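Thiamine pyrophosphokinase (Candida albicans, PDB 2G9Z) catalyses the transfer of pyrophosphate from ATP to thiamine, making the cofactor thiamine pyrophosphate. Local coordinates at residues A[291-294]-A[295-298]; A[25-28]-A[29-33]; A[258-261]-A[262-265]. All blocks are in the same frame, centred on the assembly; numbering follows the deposited sequence.

Interaction 1: A[291-294]-A[295-298]; sequences LNSY and GLKY. With VNP (3-[(4-amino-2-methylpyrimidin-5-yl)methyl]-5-(2-{[hydroxy(phosphonoamino)phosphoryl]oxy}ethyl)-4-methyl-1,3-thiazol-3-I um), chain N.
S293 and L296 pack against each other inside a buried turn that carries the chain out of strand 289-294 and into the short strand 298-301. Methyl CD1 of L296 lies 3.7 Å from CB of S293 and also borders its hydroxyl. That hydroxyl is placed by a chi1 of 64°, which sets OG between the backbone N and the carbonyl carbon; there it is hydrogen-bonded to M300 N and D299 OD1. The same D299 carboxylate receives the backbone N of L296 at OD1 and that of G295 at OD2, so one acidic group gathers the S293 hydroxyl and both amides. G295 lets the chain reverse here with a positive phi of 119°, easily taken without a CB. The fold illustrates how a beta-sandwich can deliver a ligand-binding residue from one of its connections: the turn belongs to the vitamin B1 binding domain and ends at Y298, a member of the thiamine pocket. The Y298 ring spreads one face against the bound thiamine pyrophosphate analogue VNP. Its closest approach is CD2 to C7A, the methylene joining the two ligand rings, at 3.5 Å; C7A stands above the ring plane, displaced toward the rim. On one side of this point, CG of Y298 meets the pyrimidine carbon C4A at 3.7 Å, while at the far end OH lies 3.6 Å from CM4, the thiazolium methyl. That OH is hydrogen-bonded to Q151 OE1 of the second subunit, a residue that the second subunit contributes to the pocket.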
ATOM      1  N   LEU A 291     -21.704   2.265  -1.042  1.00 20.20           N
ATOM      2  CA  LEU A 291     -21.520   2.667   0.346  1.00 18.35           C
ATOM      3  C   LEU A 291     -22.551   3.665   0.873  1.00 18.11           C
ATOM      4  O   LEU A 291     -23.062   4.512   0.141  1.00 19.23           O
ATOM      5  CB  LEU A 291     -20.129   3.277   0.528  1.00 16.95           C
ATOM      6  CG  LEU A 291     -18.886   2.442   0.200  1.00 18.83           C
ATOM      7  CD1 LEU A 291     -17.651   3.341   0.208  1.00 15.37           C
ATOM      8  CD2 LEU A 291     -18.747   1.318   1.201  1.00 16.55           C
ATOM      9  N   ASN A 292     -22.839   3.544   2.162  1.00 18.75           N
ATOM     10  CA  ASN A 292     -23.737   4.439   2.876  1.00 19.05           C
ATOM     11  C   ASN A 292     -23.070   4.632   4.222  1.00 18.83           C
ATOM     12  O   ASN A 292     -22.881   3.671   4.958  1.00 20.25           O
ATOM     13  CB  ASN A 292     -25.120   3.818   3.079  1.00 18.67           C
ATOM     14  CG  ASN A 292     -25.969   3.866   1.831  1.00 21.34           C
ATOM     15  OD1 ASN A 292     -26.171   4.929   1.242  1.00 21.46           O
ATOM     16  ND2 ASN A 292     -26.482   2.711   1.421  1.00 25.81           N
ATOM     17  N   SER A 293     -22.685   5.861   4.538  1.00 18.35           N
ATOM     18  CA  SER A 293     -22.036   6.110   5.817  1.00 17.41           C
ATOM     19  C   SER A 293     -22.789   7.135   6.645  1.00 17.35           C
ATOM     20  O   SER A 293     -23.486   7.992   6.106  1.00 19.24           O
ATOM     21  CB  SER A 293     -20.593   6.582   5.613  1.00 15.45           C
ATOM     22  OG  SER A 293     -20.537   7.830   4.947  1.00 16.32           O
ATOM     23  N   TYR A 294     -22.655   7.018   7.960  1.00 15.94           N
ATOM     24  CA  TYR A 294     -23.284   7.939   8.901  1.00 16.88           C
ATOM     25  C   TYR A 294     -22.228   8.218   9.963  1.00 15.16           C
ATOM     26  O   TYR A 294     -21.877   7.328  10.736  1.00 16.09           O
ATOM     27  CB  TYR A 294     -24.515   7.286   9.537  1.00 18.66           C
ATOM     28  CG  TYR A 294     -25.463   6.694   8.522  1.00 22.80           C
ATOM     29  CD1 TYR A 294     -26.478   7.464   7.944  1.00 24.56           C
ATOM     30  CD2 TYR A 294     -25.306   5.378   8.089  1.00 23.15           C
ATOM     31  CE1 TYR A 294     -27.310   6.933   6.954  1.00 25.47           C
ATOM     32  CE2 TYR A 294     -26.126   4.843   7.105  1.00 27.33           C
ATOM     33  CZ  TYR A 294     -27.123   5.621   6.541  1.00 25.43           C
ATOM     34  OH  TYR A 294     -27.920   5.079   5.559  1.00 28.57           O
ATOM     35  N   GLY A 295     -21.704   9.437   9.989  1.00 13.78           N
ATOM     36  CA  GLY A 295     -20.686   9.760  10.972  1.00 14.57           C
ATOM     37  C   GLY A 295     -19.342  10.172  10.395  1.00 13.94           C
ATOM     38  O   GLY A 295     -18.447  10.565  11.133  1.00 16.89           O
ATOM     39  N   LEU A 296     -19.180  10.070   9.082  1.00 14.94           N
ATOM     40  CA  LEU A 296     -17.929  10.494   8.463  1.00 15.16           C
ATOM     41  C   LEU A 296     -18.098  11.950   8.029  1.00 16.75           C
ATOM     42  O   LEU A 296     -19.221  12.395   7.786  1.00 16.88           O
ATOM     43  CB  LEU A 296     -17.595   9.614   7.255  1.00 13.17           C
ATOM     44  CG  LEU A 296     -17.441   8.127   7.587  1.00 16.03           C
ATOM     45  CD1 LEU A 296     -17.022   7.364   6.332  1.00 14.94           C
ATOM     46  CD2 LEU A 296     -16.405   7.947   8.697  1.00 15.05           C
ATOM     47  N   LYS A 297     -16.991  12.683   7.948  1.00 16.27           N
ATOM     48  CA  LYS A 297     -17.017  14.087   7.544  1.00 17.49           C
ATOM     49  C   LYS A 297     -17.677  14.219   6.174  1.00 18.39           C
ATOM     50  O   LYS A 297     -18.466  15.132   5.936  1.00 19.90           O
ATOM     51  CB  LYS A 297     -15.592  14.644   7.501  1.00 18.06           C
ATOM     52  CG  LYS A 297     -15.482  16.121   7.114  1.00 18.46           C
ATOM     53  CD  LYS A 297     -16.069  17.040   8.168  1.00 19.39           C
ATOM     54  CE  LYS A 297     -15.943  18.504   7.745  1.00 21.77           C
ATOM     55  NZ  LYS A 297     -16.579  19.414   8.741  1.00 22.24           N
ATOM     56  N   TYR A 298     -17.349  13.300   5.276  1.00 16.51           N
ATOM     57  CA  TYR A 298     -17.937  13.290   3.945  1.00 17.13           C
ATOM     58  C   TYR A 298     -18.720  11.982   3.867  1.00 17.50           C
ATOM     59  O   TYR A 298     -18.231  10.971   3.361  1.00 14.93           O
ATOM     60  CB  TYR A 298     -16.833  13.353   2.887  1.00 15.89           C
ATOM     61  CG  TYR A 298     -15.954  14.568   3.066  1.00 17.05           C
ATOM     62  CD1 TYR A 298     -16.292  15.796   2.494  1.00 15.11           C
ATOM     63  CD2 TYR A 298     -14.819  14.510   3.869  1.00 16.30           C
ATOM     64  CE1 TYR A 298     -15.518  16.933   2.724  1.00 17.66           C
ATOM     65  CE2 TYR A 298     -14.044  15.638   4.107  1.00 17.60           C
ATOM     66  CZ  TYR A 298     -14.396  16.844   3.536  1.00 17.36           C
ATOM     67  OH  TYR A 298     -13.630  17.957   3.797  1.00 19.38           O
TER
HETATM   68  O2G VNP N 601      -5.959  16.623   3.920  1.00 23.52           O
HETATM   69  PG  VNP N 601      -4.910  15.419   3.742  1.00 22.16           P
HETATM   70  O3G VNP N 601      -5.379  14.204   4.447  1.00 24.39           O
HETATM   71  O1G VNP N 601      -3.517  15.957   4.341  1.00 26.22           O
HETATM   72  N3B VNP N 601      -4.700  15.155   2.152  1.00 20.41           N
HETATM   73  PB  VNP N 601      -4.803  16.492   1.236  1.00 20.46           P
HETATM   74  O2B VNP N 601      -4.359  16.155  -0.136  1.00 19.71           O
HETATM   75  O1B VNP N 601      -4.093  17.582   1.939  1.00 19.22           O
HETATM   76  O1  VNP N 601      -6.375  16.842   1.222  1.00 21.01           O
HETATM   77  C7  VNP N 601      -7.388  15.970   0.705  1.00 21.45           C
HETATM   78  C12 VNP N 601      -8.526  16.872   0.225  1.00 20.34           C
HETATM   79  C11 VNP N 601      -9.810  16.182  -0.250  1.00 19.11           C
HETATM   80  C10 VNP N 601     -10.736  15.642   0.843  1.00 15.29           C
HETATM   81  CM4 VNP N 601     -10.842  16.281   2.229  1.00 13.85           C
HETATM   82  S1  VNP N 601      -9.650  14.701  -1.301  1.00 19.00           S
HETATM   83  C9  VNP N 601     -11.136  14.008  -0.692  1.00 17.22           C
HETATM   84  N5  VNP N 601     -11.429  14.554   0.490  1.00 16.83           N
HETATM   85  C7A VNP N 601     -12.399  13.952   1.418  1.00 14.78           C
HETATM   86  C5A VNP N 601     -13.489  13.129   0.724  1.00 14.36           C
HETATM   87  C6A VNP N 601     -13.547  11.781   1.056  1.00 14.36           C
HETATM   88  N1A VNP N 601     -14.503  11.004   0.584  1.00 15.72           N
HETATM   89  C2A VNP N 601     -15.447  11.492  -0.233  1.00 13.40           C
HETATM   90  CM2 VNP N 601     -16.564  10.572  -0.733  1.00 16.52           C
HETATM   91  N3A VNP N 601     -15.428  12.783  -0.589  1.00 12.71           N
HETATM   92  C4A VNP N 601     -14.475  13.609  -0.132  1.00 14.92           C
HETATM   93  N4A VNP N 601     -14.495  14.886  -0.506  1.00 17.29           N

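Interaction 2: A[25-28]-A[29-33]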
ATOM      1  N   ILE A  25     -22.357  13.905   1.629  1.00 22.18           N
ATOM      2  CA  ILE A  25     -22.850  14.934   2.533  1.00 22.42           C
ATOM      3  C   ILE A  25     -21.758  15.475   3.442  1.00 22.70           C
ATOM      4  O   ILE A  25     -21.171  14.731   4.224  1.00 22.24           O
ATOM      5  CB  ILE A  25     -23.972  14.372   3.432  1.00 23.18           C
ATOM      6  CG1 ILE A  25     -25.084  13.779   2.567  1.00 23.32           C
ATOM      7  CG2 ILE A  25     -24.516  15.472   4.342  1.00 21.99           C
ATOM      8  CD1 ILE A  25     -26.070  12.935   3.348  1.00 25.53           C
ATOM      9  N   GLU A  26     -21.483  16.769   3.340  1.00 22.97           N
ATOM     10  CA  GLU A  26     -20.480  17.372   4.199  1.00 25.04           C
ATOM     11  C   GLU A  26     -21.124  17.545   5.569  1.00 26.58           C
ATOM     12  O   GLU A  26     -22.095  18.287   5.724  1.00 26.68           O
ATOM     13  CB  GLU A  26     -20.021  18.714   3.626  1.00 26.59           C
ATOM     14  CG  GLU A  26     -19.023  18.560   2.487  1.00 29.19           C
ATOM     15  CD  GLU A  26     -18.725  19.863   1.774  0.64 30.26           C
ATOM     16  OE1 GLU A  26     -18.805  20.925   2.423  1.00 32.88           O
ATOM     17  OE2 GLU A  26     -18.392  19.824   0.567  1.00 30.90           O
ATOM     18  N   GLN A  27     -20.585  16.836   6.556  1.00 24.62           N
ATOM     19  CA  GLN A  27     -21.107  16.877   7.913  1.00 22.73           C
ATOM     20  C   GLN A  27     -20.310  17.825   8.788  1.00 21.47           C
ATOM     21  O   GLN A  27     -19.260  18.317   8.384  1.00 21.24           O
ATOM     22  CB  GLN A  27     -21.041  15.476   8.525  1.00 22.77           C
ATOM     23  CG  GLN A  27     -21.765  14.429   7.723  1.00 23.87           C
ATOM     24  CD  GLN A  27     -23.261  14.485   7.929  1.00 23.38           C
ATOM     25  OE1 GLN A  27     -23.827  15.550   8.172  1.00 23.73           O
ATOM     26  NE2 GLN A  27     -23.912  13.338   7.821  1.00 21.19           N
ATOM     27  N   PRO A  28     -20.825  18.130   9.988  1.00 20.20           N
ATOM     28  CA  PRO A  28     -20.079  19.022  10.874  1.00 21.66           C
ATOM     29  C   PRO A  28     -18.930  18.180  11.421  1.00 20.44           C
ATOM     30  O   PRO A  28     -18.946  16.954  11.292  1.00 20.26           O
ATOM     31  CB  PRO A  28     -21.109  19.397  11.943  1.00 22.85           C
ATOM     32  CG  PRO A  28     -22.038  18.248  11.947  1.00 22.83           C
ATOM     33  CD  PRO A  28     -22.192  17.925  10.489  1.00 21.00           C
ATOM     34  N   ASP A  29     -17.938  18.826  12.019  1.00 20.78           N
ATOM     35  CA  ASP A  29     -16.787  18.110  12.553  1.00 21.37           C
ATOM     36  C   ASP A  29     -17.113  17.127  13.661  1.00 20.98           C
ATOM     37  O   ASP A  29     -16.342  16.210  13.933  1.00 19.23           O
ATOM     38  CB  ASP A  29     -15.736  19.095  13.058  1.00 22.03           C
ATOM     39  CG  ASP A  29     -15.075  19.851  11.937  1.00 25.40           C
ATOM     40  OD1 ASP A  29     -15.005  19.298  10.818  1.00 24.83           O
ATOM     41  OD2 ASP A  29     -14.616  20.986  12.180  1.00 25.51           O
ATOM     42  N   SER A  30     -18.248  17.323  14.317  1.00 21.78           N
ATOM     43  CA  SER A  30     -18.629  16.425  15.386  1.00 21.89           C
ATOM     44  C   SER A  30     -20.085  16.030  15.262  1.00 22.28           C
ATOM     45  O   SER A  30     -20.938  16.851  14.951  1.00 23.63           O
ATOM     46  CB  SER A  30     -18.358  17.075  16.743  1.00 22.07           C
ATOM     47  OG  SER A  30     -16.963  17.214  16.957  1.00 20.98           O
ATOM     48  N   LEU A  31     -20.348  14.751  15.490  1.00 22.35           N
ATOM     49  CA  LEU A  31     -21.690  14.206  15.413  1.00 23.34           C
ATOM     50  C   LEU A  31     -21.793  13.070  16.401  1.00 23.53           C
ATOM     51  O   LEU A  31     -20.782  12.533  16.855  1.00 22.71           O
ATOM     52  CB  LEU A  31     -21.966  13.632  14.019  1.00 23.68           C
ATOM     53  CG  LEU A  31     -22.147  14.550  12.813  1.00 25.70           C
ATOM     54  CD1 LEU A  31     -22.215  13.698  11.550  1.00 26.65           C
ATOM     55  CD2 LEU A  31     -23.423  15.370  12.975  1.00 27.58           C
ATOM     56  N   ILE A  32     -23.023  12.720  16.749  1.00 24.21           N
ATOM     57  CA  ILE A  32     -23.251  11.590  17.627  1.00 25.60           C
ATOM     58  C   ILE A  32     -24.104  10.644  16.802  1.00 25.67           C
ATOM     59  O   ILE A  32     -25.180  11.011  16.328  1.00 24.94           O
ATOM     60  CB  ILE A  32     -23.994  11.978  18.929  1.00 29.25           C
ATOM     61  CG1 ILE A  32     -22.983  12.376  20.013  1.00 28.72           C
ATOM     62  CG2 ILE A  32     -24.791  10.784  19.449  1.00 28.28           C
ATOM     63  CD1 ILE A  32     -22.060  13.489  19.622  1.00 34.51           C
ATOM     64  N   ILE A  33     -23.595   9.437  16.596  1.00 24.20           N
ATOM     65  CA  ILE A  33     -24.311   8.437  15.826  1.00 26.15           C
ATOM     66  C   ILE A  33     -24.760   7.353  16.789  1.00 27.41           C
ATOM     67  O   ILE A  33     -23.956   6.813  17.547  1.00 27.04           O
ATOM     68  CB  ILE A  33     -23.398   7.805  14.747  1.00 25.85           C
ATOM     69  CG1 ILE A  33     -22.813   8.903  13.851  1.00 24.79           C
ATOM     70  CG2 ILE A  33     -24.189   6.804  13.907  1.00 25.12           C
ATOM     71  CD1 ILE A  33     -23.848   9.677  13.052  1.00 26.47           C
TER
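P28 and L31 face each other across an open beta turn, P28-D29-S30-L31, that follows strand 23-26, the partner of strand 298-301 in a small antiparallel two-stranded sheet. The turn leads the chain out of strand 23-26 and away from that sheet along the protein surface, with the CA atoms of P28 and L31 6.8 Å apart. Apolar packing supplies the contact between side chains. L31 places CG beside its backbone N and anti to the carbonyl carbon (chi1 -71°), which aims the isobutyl group back at the preceding residues, and its two methyls divide the work. CD2 presses on CG of the proline ring at 3.4 Å, tighter than an ordinary carbon-carbon contact, with CD of the ring at 3.8 Å behind it. The other methyl, CD1, rests 3.7 Å from CB of Q27 and remains near the rest of that side chain, which folds at chi2 (-78°) and passes across the methyl. In both pairs the side chains meet roughly at right angles, so L31 fits against its neighbours as a crosspiece. Polar contacts hold the ends of the turn to other parts of the fold. The side-chain NE2 of Q27 is hydrogen-bonded to D299 OD2, and D29 forms a salt bridge to K297 through OD1; the backbone O of Q27 takes a hydrogen bond from the same lysine. P28 O is bonded to the hydroxyl of S318, and the backbone of L31 pairs with S318 and E320, tying the segment to the loop before strand 322-327. Just before the turn, E26 reaches Y152 of the second subunit. Within the turn itself, the carbonyl oxygen of S30 closes over the proline, 3.5 Å from CG of P28.

Interaction 3: A[258-261]-A[262-265]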
ATOM      1  N   ILE A 258     -18.788   1.075  13.828  1.00 18.68           N
ATOM      2  CA  ILE A 258     -17.444   1.210  14.376  1.00 19.30           C
ATOM      3  C   ILE A 258     -17.560   2.120  15.587  1.00 19.41           C
ATOM      4  O   ILE A 258     -18.001   3.256  15.458  1.00 19.11           O
ATOM      5  CB  ILE A 258     -16.471   1.852  13.349  1.00 17.49           C
ATOM      6  CG1 ILE A 258     -16.328   0.960  12.112  1.00 18.35           C
ATOM      7  CG2 ILE A 258     -15.108   2.062  13.987  1.00 18.87           C
ATOM      8  CD1 ILE A 258     -17.553   0.928  11.213  1.00 19.02           C
ATOM      9  N   SER A 259     -17.172   1.623  16.761  1.00 21.09           N
ATOM     10  CA  SER A 259     -17.273   2.425  17.977  1.00 21.75           C
ATOM     11  C   SER A 259     -15.981   2.506  18.774  1.00 22.37           C
ATOM     12  O   SER A 259     -15.089   1.671  18.634  1.00 23.09           O
ATOM     13  CB  SER A 259     -18.391   1.887  18.877  1.00 21.50           C
ATOM     14  OG  SER A 259     -18.076   0.596  19.368  1.00 23.59           O
ATOM     15  N   TYR A 260     -15.906   3.530  19.619  1.00 21.62           N
ATOM     16  CA  TYR A 260     -14.749   3.789  20.467  1.00 23.08           C
ATOM     17  C   TYR A 260     -15.192   4.761  21.562  1.00 23.35           C
ATOM     18  O   TYR A 260     -16.198   5.447  21.401  1.00 23.67           O
ATOM     19  CB  TYR A 260     -13.630   4.412  19.632  1.00 21.48           C
ATOM     20  CG  TYR A 260     -14.149   5.306  18.524  1.00 21.93           C
ATOM     21  CD1 TYR A 260     -14.341   4.807  17.235  1.00 20.57           C
ATOM     22  CD2 TYR A 260     -14.516   6.624  18.781  1.00 19.49           C
ATOM     23  CE1 TYR A 260     -14.894   5.596  16.234  1.00 20.27           C
ATOM     24  CE2 TYR A 260     -15.071   7.423  17.788  1.00 21.30           C
ATOM     25  CZ  TYR A 260     -15.261   6.902  16.517  1.00 20.52           C
ATOM     26  OH  TYR A 260     -15.847   7.668  15.539  1.00 20.81           O
ATOM     27  N   LYS A 261     -14.454   4.816  22.670  1.00 27.08           N
ATOM     28  CA  LYS A 261     -14.797   5.717  23.778  1.00 28.57           C
ATOM     29  C   LYS A 261     -15.018   7.118  23.217  1.00 28.41           C
ATOM     30  O   LYS A 261     -16.074   7.717  23.411  1.00 28.92           O
ATOM     31  CB  LYS A 261     -13.669   5.739  24.814  1.00 30.80           C
ATOM     32  CG  LYS A 261     -13.825   6.792  25.893  1.00 35.34           C
ATOM     33  CD  LYS A 261     -12.533   6.938  26.695  1.00 38.42           C
ATOM     34  CE  LYS A 261     -12.646   8.043  27.731  1.00 41.20           C
ATOM     35  NZ  LYS A 261     -13.706   7.749  28.736  1.00 43.09           N
ATOM     36  N   ASN A 262     -13.998   7.627  22.535  1.00 26.98           N
ATOM     37  CA  ASN A 262     -14.043   8.925  21.869  1.00 27.30           C
ATOM     38  C   ASN A 262     -12.884   8.950  20.886  1.00 25.70           C
ATOM     39  O   ASN A 262     -12.094   8.007  20.834  1.00 24.38           O
ATOM     40  CB  ASN A 262     -13.933  10.098  22.857  1.00 28.17           C
ATOM     41  CG  ASN A 262     -12.754   9.975  23.792  1.00 28.02           C
ATOM     42  OD1 ASN A 262     -11.629   9.725  23.370  1.00 28.66           O
ATOM     43  ND2 ASN A 262     -13.007  10.168  25.080  1.00 29.97           N
ATOM     44  N   ARG A 263     -12.785  10.014  20.102  1.00 24.93           N
ATOM     45  CA  ARG A 263     -11.720  10.122  19.114  1.00 24.98           C
ATOM     46  C   ARG A 263     -10.368  10.485  19.726  1.00 25.94           C
ATOM     47  O   ARG A 263      -9.323  10.284  19.102  1.00 24.96           O
ATOM     48  CB  ARG A 263     -12.117  11.141  18.046  1.00 23.76           C
ATOM     49  CG  ARG A 263     -13.314  10.693  17.227  1.00 21.83           C
ATOM     50  CD  ARG A 263     -13.856  11.818  16.375  1.00 20.38           C
ATOM     51  NE  ARG A 263     -14.344  12.921  17.199  1.00 18.98           N
ATOM     52  CZ  ARG A 263     -14.909  14.019  16.710  1.00 18.21           C
ATOM     53  NH1 ARG A 263     -15.056  14.157  15.399  1.00 17.24           N
ATOM     54  NH2 ARG A 263     -15.314  14.981  17.529  1.00 18.92           N
ATOM     55  N   LEU A 264     -10.390  11.011  20.946  1.00 25.87           N
ATOM     56  CA  LEU A 264      -9.158  11.382  21.633  1.00 27.76           C
ATOM     57  C   LEU A 264      -8.305  10.150  21.899  1.00 28.09           C
ATOM     58  O   LEU A 264      -7.100  10.250  22.125  1.00 27.58           O
ATOM     59  CB  LEU A 264      -9.479  12.081  22.955  1.00 30.65           C
ATOM     60  CG  LEU A 264     -10.131  13.454  22.790  1.00 32.39           C
ATOM     61  CD1 LEU A 264     -10.597  13.981  24.141  1.00 34.35           C
ATOM     62  CD2 LEU A 264      -9.128  14.401  22.141  1.00 34.36           C
ATOM     63  N   MET A 265      -8.939   8.986  21.866  1.00 28.28           N
ATOM     64  CA  MET A 265      -8.236   7.733  22.098  1.00 29.95           C
ATOM     65  C   MET A 265      -7.170   7.465  21.039  1.00 29.18           C
ATOM     66  O   MET A 265      -6.093   6.958  21.354  1.00 29.58           O
ATOM     67  CB  MET A 265      -9.219   6.568  22.092  1.00 31.28           C
ATOM     68  CG  MET A 265     -10.377   6.711  23.039  1.00 32.07           C
ATOM     69  SD  MET A 265     -11.580   5.439  22.657  0.30 34.36           S
ATOM     70  CE  MET A 265     -11.026   4.135  23.724  1.00 36.95           C
TER
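Y260 and K261 receive the side chain of M265 as it folds back from a short turn with helical backbone angles at 263-265, which directly follows strand 254-259. This is a strand-to-turn junction at the C-terminal end of strand 254-259, an inner strand of the five-stranded mixed sheet that lies between 45-47 and 322-327. In the first shell, SD of M265 lies 3.8 Å from CB of Y260, an apolar contact. The sulfur also comes implausibly near the backbone N and CB of K261, which leaves the exact placing of the thioether end doubtful. Beside this, the flank of the tyrosine ring meets the start of the turn: CE2 of Y260 is 3.8 Å from CG of R263, and CD2 is 3.5 Å from the carbonyl O of N262, both approached obliquely. Y260 reaches them with CG wedged between its backbone N and carbonyl carbon, at a chi1 of 34° well short of the usual staggered value. On the outer side, K261 and N262 run side by side in the same direction, with CE of the lysine 3.4 Å from ND2 of the asparagine. Weak hydrogen bonds lie within the turn: the backbone N of M265 reaches OD1 and O of N262, and a weak, doubtful one from N262 N to SD of M265 depends on the uncertain sulfur. The second shell fixes the tyrosine. Its OH is bonded to the carbonyl of G319, F266 meets its ring edge-to-face, and its backbone pairs with T321. R263 in turn is tied down at its guanidinium, where NH1 is hydrogen-bonded to the carbonyl oxygens of D29 and I317, and NH2 to OG of S30.

Overall arrangement
The three turns lie on the same side of the chain's centre, and interaction 2, first in the chain, is the one that touches both others. Its centre is about 8 Å from that of interaction 1 and about 15 Å from that of interaction 3, whereas the nearest atoms of interactions 1 and 3 are about 6 Å apart. K297 NZ meets D29 OD1 at 2.6 Å, and K297 O meets Q27 N at 2.8 Å, while D299 also binds both turns. R263 NH1 stands 2.8 Å from D29 O. Only interaction 1 touches VNP, through Y298; the side chains of D29 and R263 lie about 10 and 14 Å from the ligand.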